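Local coordinates for protein omega transaminase (Pseudomonas sp., PDB 5LH9) that probably catalyses the PLP-dependent transfer of an amino group between an amine or beta-amino acid and a keto acid such as pyruvate, at residues 259-264 / 282-287; 212-217 / 255-260. All blocks are in the same frame, centred on the assembly; numbering follows the deposited sequence.

Contact 1: 259-264 / 282-287; sequences ILLIAD and WGVAPD. With PLP (pyridoxal-5'-phosphate), chain H.
Asp287 grips the backbone of Leu261 at two points. Its carboxylate oxygen OD2 takes the N-H of Leu261 over 3.0 Å in an almost straight bond (174°), using the anti lone pair, while its own backbone N gives a more bent bond of 2.9 Å to Leu261 O, in the carbonyl plane. CG of Asp287 stands beside its backbone N (chi1 -60°), which brings OD2 back to the same residue that its amide engages. An aspartate suits this buried place because OD2 also forms a salt bridge with Arg251 and OD1 accepts from Asn308 ND2, so both oxygens are satisfied and the charge is probably balanced.

Strand 260-264 belongs to the central, mainly parallel sheet of the large domain of a fold-type I PLP enzyme, and residues 282-287 lead from helix 278-281 into its parallel neighbour, strand 288-291. At the far end of strand 260-264, Asp264 OD2 lies 2.9 Å from PLP N1, the position of the family's aspartate that holds the pyridine nitrogen; His158 ND1 is a second partner of this oxygen.

Apolar packing completes the contact. Pro286, which has no N-H to satisfy, sets the CB-CG edge of its ring against the small Ala263, with CG only 3.4 Å from Ala263 CB, a close approach for two carbons. Leu261 CD2 meets Val284 CG1 at 4.0 Å, the two side chains crossing at about a right angle. Leu260 CD2 covers the CB of Asp287 at 4.0 Å.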
loop_
_atom_site.group_PDB
_atom_site.type_symbol
_atom_site.label_atom_id
_atom_site.label_comp_id
_atom_site.label_asym_id
_atom_site.label_seq_id
_atom_site.Cartn_x
_atom_site.Cartn_y
_atom_site.Cartn_z
ATOM N N ILE D 259 -10.762 -17.503 -10.195
ATOM C CA ILE D 259 -9.648 -16.607 -10.474
ATOM C C ILE D 259 -9.340 -16.608 -11.968
ATOM O O ILE D 259 -9.348 -17.655 -12.626
ATOM C CB ILE D 259 -8.429 -17.041 -9.642
ATOM C CG1 ILE D 259 -8.760 -16.943 -8.143
ATOM C CG2 ILE D 259 -7.192 -16.210 -9.989
ATOM C CD1 ILE D 259 -7.849 -17.756 -7.263
ATOM N N LEU D 260 -9.070 -15.425 -12.513
ATOM C CA LEU D 260 -8.682 -15.319 -13.912
ATOM C C LEU D 260 -7.255 -15.812 -14.108
ATOM O O LEU D 260 -6.346 -15.463 -13.347
ATOM C CB LEU D 260 -8.793 -13.869 -14.388
ATOM C CG LEU D 260 -10.170 -13.212 -14.338
ATOM C CD1 LEU D 260 -10.058 -11.742 -14.701
ATOM C CD2 LEU D 260 -11.137 -13.918 -15.277
ATOM N N LEU D 261 -7.051 -16.603 -15.157
ATOM C CA LEU D 261 -5.730 -17.115 -15.502
ATOM C C LEU D 261 -5.169 -16.260 -16.629
ATOM O O LEU D 261 -5.702 -16.261 -17.746
ATOM C CB LEU D 261 -5.800 -18.584 -15.912
ATOM C CG LEU D 261 -4.486 -19.196 -16.407
ATOM C CD1 LEU D 261 -3.342 -18.998 -15.403
ATOM C CD2 LEU D 261 -4.691 -20.669 -16.697
ATOM N N ILE D 262 -4.106 -15.519 -16.326
ATOM C CA ILE D 262 -3.410 -14.697 -17.309
ATOM C C ILE D 262 -2.174 -15.456 -17.759
ATOM O O ILE D 262 -1.258 -15.698 -16.964
ATOM C CB ILE D 262 -3.021 -13.323 -16.737
ATOM C CG1 ILE D 262 -4.256 -12.598 -16.204
ATOM C CG2 ILE D 262 -2.336 -12.467 -17.827
ATOM C CD1 ILE D 262 -3.941 -11.349 -15.397
ATOM N N ALA D 263 -2.141 -15.820 -19.033
ATOM C CA ALA D 263 -0.970 -16.450 -19.626
ATOM C C ALA D 263 -0.092 -15.351 -20.208
ATOM O O ALA D 263 -0.483 -14.677 -21.167
ATOM C CB ALA D 263 -1.376 -17.458 -20.698
ATOM N N ASP D 264 1.080 -15.152 -19.617
ATOM C CA ASP D 264 2.049 -14.206 -20.161
ATOM C C ASP D 264 2.764 -14.900 -21.312
ATOM O O ASP D 264 3.760 -15.600 -21.131
ATOM C CB ASP D 264 3.031 -13.739 -19.099
ATOM C CG ASP D 264 3.925 -12.628 -19.598
ATOM O OD1 ASP D 264 4.037 -12.472 -20.838
ATOM O OD2 ASP D 264 4.501 -11.907 -18.755
ATOM N N TRP D 282 0.403 -26.830 -23.558
ATOM C CA TRP D 282 0.092 -27.633 -22.386
ATOM C C TRP D 282 -1.361 -28.089 -22.356
ATOM O O TRP D 282 -1.763 -28.767 -21.402
ATOM C CB TRP D 282 0.395 -26.850 -21.107
ATOM C CG TRP D 282 1.832 -26.438 -20.929
ATOM C CD1 TRP D 282 2.296 -25.181 -20.664
ATOM C CD2 TRP D 282 2.986 -27.287 -20.984
ATOM N NE1 TRP D 282 3.668 -25.195 -20.551
ATOM C CE2 TRP D 282 4.114 -26.476 -20.743
ATOM C CE3 TRP D 282 3.174 -28.653 -21.214
ATOM C CZ2 TRP D 282 5.408 -26.989 -20.728
ATOM C CZ3 TRP D 282 4.455 -29.157 -21.198
ATOM C CH2 TRP D 282 5.556 -28.330 -20.958
ATOM N N GLY D 283 -2.149 -27.740 -23.368
ATOM C CA GLY D 283 -3.546 -28.128 -23.415
ATOM C C GLY D 283 -4.470 -27.289 -22.559
ATOM O O GLY D 283 -5.479 -27.800 -22.068
ATOM N N VAL D 284 -4.187 -26.001 -22.405
ATOM C CA VAL D 284 -4.908 -25.139 -21.477
ATOM C C VAL D 284 -5.382 -23.895 -22.212
ATOM O O VAL D 284 -4.676 -23.361 -23.074
ATOM C CB VAL D 284 -4.025 -24.753 -20.270
ATOM C CG1 VAL D 284 -4.582 -23.539 -19.532
ATOM C CG2 VAL D 284 -3.906 -25.922 -19.320
ATOM N N ALA D 285 -6.570 -23.425 -21.844
ATOM C CA ALA D 285 -7.113 -22.177 -22.359
ATOM C C ALA D 285 -7.132 -21.151 -21.234
ATOM O O ALA D 285 -7.931 -21.289 -20.293
ATOM C CB ALA D 285 -8.523 -22.384 -22.909
ATOM N N PRO D 286 -6.291 -20.123 -21.272
ATOM C CA PRO D 286 -6.361 -19.064 -20.259
ATOM C C PRO D 286 -7.525 -18.121 -20.529
ATOM O O PRO D 286 -8.198 -18.192 -21.559
ATOM C CB PRO D 286 -5.014 -18.333 -20.389
ATOM C CG PRO D 286 -4.259 -19.020 -21.506
ATOM C CD PRO D 286 -5.225 -19.877 -22.256
ATOM N N ASP D 287 -7.769 -17.235 -19.563
ATOM C CA ASP D 287 -8.777 -16.199 -19.739
ATOM C C ASP D 287 -8.224 -14.958 -20.425
ATOM O O ASP D 287 -8.983 -14.237 -21.086
ATOM C CB ASP D 287 -9.376 -15.817 -18.387
ATOM C CG ASP D 287 -10.035 -16.991 -17.700
ATOM O OD1 ASP D 287 -11.154 -17.373 -18.101
ATOM O OD2 ASP D 287 -9.425 -17.533 -16.754
HETATM N N1 PLP H . 6.757 -10.594 -19.933
HETATM C C2 PLP H . 7.598 -11.529 -20.381
HETATM C C2A PLP H . 7.358 -13.037 -20.077
HETATM C C3 PLP H . 8.729 -11.156 -21.148
HETATM O O3 PLP H . 9.599 -12.150 -21.600
HETATM C C4 PLP H . 8.984 -9.841 -21.450
HETATM C C4A PLP H . 10.297 -9.529 -22.349
HETATM C C5 PLP H . 8.123 -8.873 -20.995
HETATM C C6 PLP H . 7.005 -9.242 -20.230
HETATM C C5A PLP H . 8.338 -7.349 -21.269
HETATM O O4P PLP H . 8.255 -7.022 -22.634
HETATM P P PLP H . 8.791 -5.635 -23.083
HETATM O O1P PLP H . 10.258 -5.612 -22.818
HETATM O O2P PLP H . 8.113 -4.551 -22.341
HETATM O O3P PLP H . 8.528 -5.454 -24.584
#

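Contact 2: 212-217 / 255-260; sequences QLEEQI and DRHGIL
Glu214 faces two basic residues at the end of helix 246-257, dividing its oxygens between them. OE1 receives the N-H of His257 NE2 over 3.0 Å (159°), from the syn side and close to the plane of the imidazole; a weak second bond runs from the same nitrogen to OE2. OE2 makes a salt bridge with Arg256 NH1 at 2.7 Å, and here the donor stands above the carboxylate, whose plane is turned 75° from the guanidinium. The glutamate chain folds at chi2 (-69°), bringing its acid group across to the histidine edge. The long, extended Arg256 is exposed, making this the solvent side of the contact.

The tightly packed part is apolar and lies on the buried side, around Ile217 and Ile259. Ile217 CG2 sits over the centre of one His257 face, 3.6 Å from the centroid and nearly on the ring normal, a CH-pi contact. The branched isoleucine suits the spot because its other arm goes further: CD1 touches His257 CD2 and meets Ile259 CD1 tip to tip at 3.9 Å. Replacing Glu214 with a glutamine would probably leave Arg256 without its counter-charge here and weaken the hold on the imidazole edge.

At Gly258, whose positive phi favours glycine, the chain leaves helix 246-257 through a Schellman motif and turns so that Ile259 points back to helix 202-220. That helix thus lies against helix 246-257, with Leu213 and Ile217 on Val253, while Ile217 and Ile259 both pack on Ile225, where strand 225-230 begins beside strand 260-264.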
loop_
_atom_site.group_PDB
_atom_site.type_symbol
_atom_site.label_atom_id
_atom_site.label_comp_id
_atom_site.label_asym_id
_atom_site.label_seq_id
_atom_site.Cartn_x
_atom_site.Cartn_y
_atom_site.Cartn_z
ATOM N N GLN D 212 0.480 -25.826 -2.244
ATOM C CA GLN D 212 0.884 -24.508 -1.765
ATOM C C GLN D 212 -0.055 -23.437 -2.294
ATOM O O GLN D 212 -0.482 -22.545 -1.551
ATOM C CB GLN D 212 2.321 -24.211 -2.200
ATOM C CG GLN D 212 2.828 -22.823 -1.827
ATOM C CD GLN D 212 4.182 -22.526 -2.445
ATOM O OE1 GLN D 212 4.276 -22.249 -3.642
ATOM N NE2 GLN D 212 5.240 -22.592 -1.636
ATOM N N LEU D 213 -0.389 -23.515 -3.584
ATOM C CA LEU D 213 -1.307 -22.557 -4.186
ATOM C C LEU D 213 -2.656 -22.582 -3.477
ATOM O O LEU D 213 -3.208 -21.532 -3.131
ATOM C CB LEU D 213 -1.460 -22.875 -5.676
ATOM C CG LEU D 213 -2.515 -22.121 -6.484
ATOM C CD1 LEU D 213 -2.403 -20.615 -6.340
ATOM C CD2 LEU D 213 -2.398 -22.514 -7.953
ATOM N N GLU D 214 -3.201 -23.779 -3.246
ATOM C CA GLU D 214 -4.469 -23.892 -2.532
ATOM C C GLU D 214 -4.378 -23.283 -1.141
ATOM O O GLU D 214 -5.295 -22.582 -0.702
ATOM C CB GLU D 214 -4.886 -25.357 -2.452
ATOM C CG GLU D 214 -5.447 -25.884 -3.759
ATOM C CD GLU D 214 -6.799 -25.275 -4.092
ATOM O OE1 GLU D 214 -7.450 -24.728 -3.176
ATOM O OE2 GLU D 214 -7.203 -25.329 -5.273
ATOM N N GLU D 215 -3.275 -23.530 -0.434
ATOM C CA GLU D 215 -3.131 -22.986 0.911
ATOM C C GLU D 215 -3.060 -21.467 0.879
ATOM O O GLU D 215 -3.648 -20.792 1.731
ATOM C CB GLU D 215 -1.878 -23.553 1.576
ATOM C CG GLU D 215 -1.970 -25.016 1.952
ATOM C CD GLU D 215 -2.868 -25.252 3.152
ATOM O OE1 GLU D 215 -3.000 -24.338 3.994
ATOM O OE2 GLU D 215 -3.444 -26.356 3.256
ATOM N N GLN D 216 -2.358 -20.914 -0.109
ATOM C CA GLN D 216 -2.266 -19.463 -0.225
ATOM C C GLN D 216 -3.634 -18.852 -0.505
ATOM O O GLN D 216 -3.987 -17.810 0.060
ATOM C CB GLN D 216 -1.270 -19.101 -1.326
ATOM C CG GLN D 216 -1.062 -17.616 -1.517
ATOM C CD GLN D 216 -0.401 -16.961 -0.314
ATOM O OE1 GLN D 216 -0.987 -16.092 0.331
ATOM N NE2 GLN D 216 0.813 -17.397 0.007
ATOM N N ILE D 217 -4.414 -19.485 -1.386
ATOM C CA ILE D 217 -5.759 -19.004 -1.691
ATOM C C ILE D 217 -6.638 -19.054 -0.447
ATOM O O ILE D 217 -7.335 -18.086 -0.117
ATOM C CB ILE D 217 -6.356 -19.827 -2.849
ATOM C CG1 ILE D 217 -5.621 -19.494 -4.150
ATOM C CG2 ILE D 217 -7.857 -19.570 -3.002
ATOM C CD1 ILE D 217 -5.832 -20.491 -5.252
ATOM N N ASP D 255 -10.110 -22.246 -11.819
ATOM C CA ASP D 255 -11.533 -22.509 -11.998
ATOM C C ASP D 255 -12.203 -22.818 -10.666
ATOM O O ASP D 255 -13.320 -22.355 -10.402
ATOM C CB ASP D 255 -11.733 -23.666 -12.976
ATOM C CG ASP D 255 -11.456 -23.274 -14.409
ATOM O OD1 ASP D 255 -11.426 -22.062 -14.706
ATOM O OD2 ASP D 255 -11.274 -24.184 -15.244
ATOM N N ARG D 256 -11.526 -23.584 -9.806
ATOM C CA ARG D 256 -12.066 -23.877 -8.482
ATOM C C ARG D 256 -12.498 -22.611 -7.763
ATOM O O ARG D 256 -13.457 -22.631 -6.980
ATOM C CB ARG D 256 -11.017 -24.582 -7.622
ATOM C CG ARG D 256 -10.970 -26.095 -7.683
ATOM C CD ARG D 256 -9.775 -26.569 -6.855
ATOM N NE ARG D 256 -9.675 -28.019 -6.714
ATOM C CZ ARG D 256 -8.576 -28.650 -6.303
ATOM N NH1 ARG D 256 -7.485 -27.959 -6.002
ATOM N NH2 ARG D 256 -8.561 -29.971 -6.187
ATOM N N HIS D 257 -11.788 -21.508 -7.992
ATOM C CA HIS D 257 -11.988 -20.291 -7.219
ATOM C C HIS D 257 -12.382 -19.088 -8.068
ATOM O O HIS D 257 -12.363 -17.961 -7.561
ATOM C CB HIS D 257 -10.718 -19.980 -6.428
ATOM C CG HIS D 257 -10.314 -21.079 -5.495
ATOM N ND1 HIS D 257 -10.956 -21.318 -4.299
ATOM C CD2 HIS D 257 -9.330 -22.005 -5.586
ATOM C CE1 HIS D 257 -10.388 -22.347 -3.697
ATOM N NE2 HIS D 257 -9.396 -22.780 -4.455
ATOM N N GLY D 258 -12.699 -19.282 -9.347
ATOM C CA GLY D 258 -13.109 -18.178 -10.196
ATOM C C GLY D 258 -12.002 -17.227 -10.593
ATOM O O GLY D 258 -12.275 -16.233 -11.278
ATOM N N ILE D 259 -10.762 -17.503 -10.195
ATOM C CA ILE D 259 -9.648 -16.607 -10.474
ATOM C C ILE D 259 -9.340 -16.608 -11.968
ATOM O O ILE D 259 -9.348 -17.655 -12.626
ATOM C CB ILE D 259 -8.429 -17.041 -9.642
ATOM C CG1 ILE D 259 -8.760 -16.943 -8.143
ATOM C CG2 ILE D 259 -7.192 -16.210 -9.989
ATOM C CD1 ILE D 259 -7.849 -17.756 -7.263
ATOM N N LEU D 260 -9.070 -15.425 -12.513
ATOM C CA LEU D 260 -8.682 -15.319 -13.912
ATOM C C LEU D 260 -7.255 -15.812 -14.108
ATOM O O LEU D 260 -6.346 -15.463 -13.347
ATOM C CB LEU D 260 -8.793 -13.869 -14.388
ATOM C CG LEU D 260 -10.170 -13.212 -14.338
ATOM C CD1 LEU D 260 -10.058 -11.742 -14.701
ATOM C CD2 LEU D 260 -11.137 -13.918 -15.277
#

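Overall arrangement
The two contacts overlap along the chain, sharing Ile259 and Leu260, and their centres are about 13 Å apart. Contact 2 comes first, joining helix 202-220 to the end of helix 246-257; the chain then enters strand 260-264, which contact 1 ties to the loop 282-287 ahead of strand 288-291. Contact 2 is farther from the centre of the chain, about 24 Å against 15 Å between centres, and partly open to solvent, whereas contact 1 is buried. Together they trace a path from the helical outer layer of the large domain into its central sheet, where strand 260-264 ends at the pyridoxal phosphate.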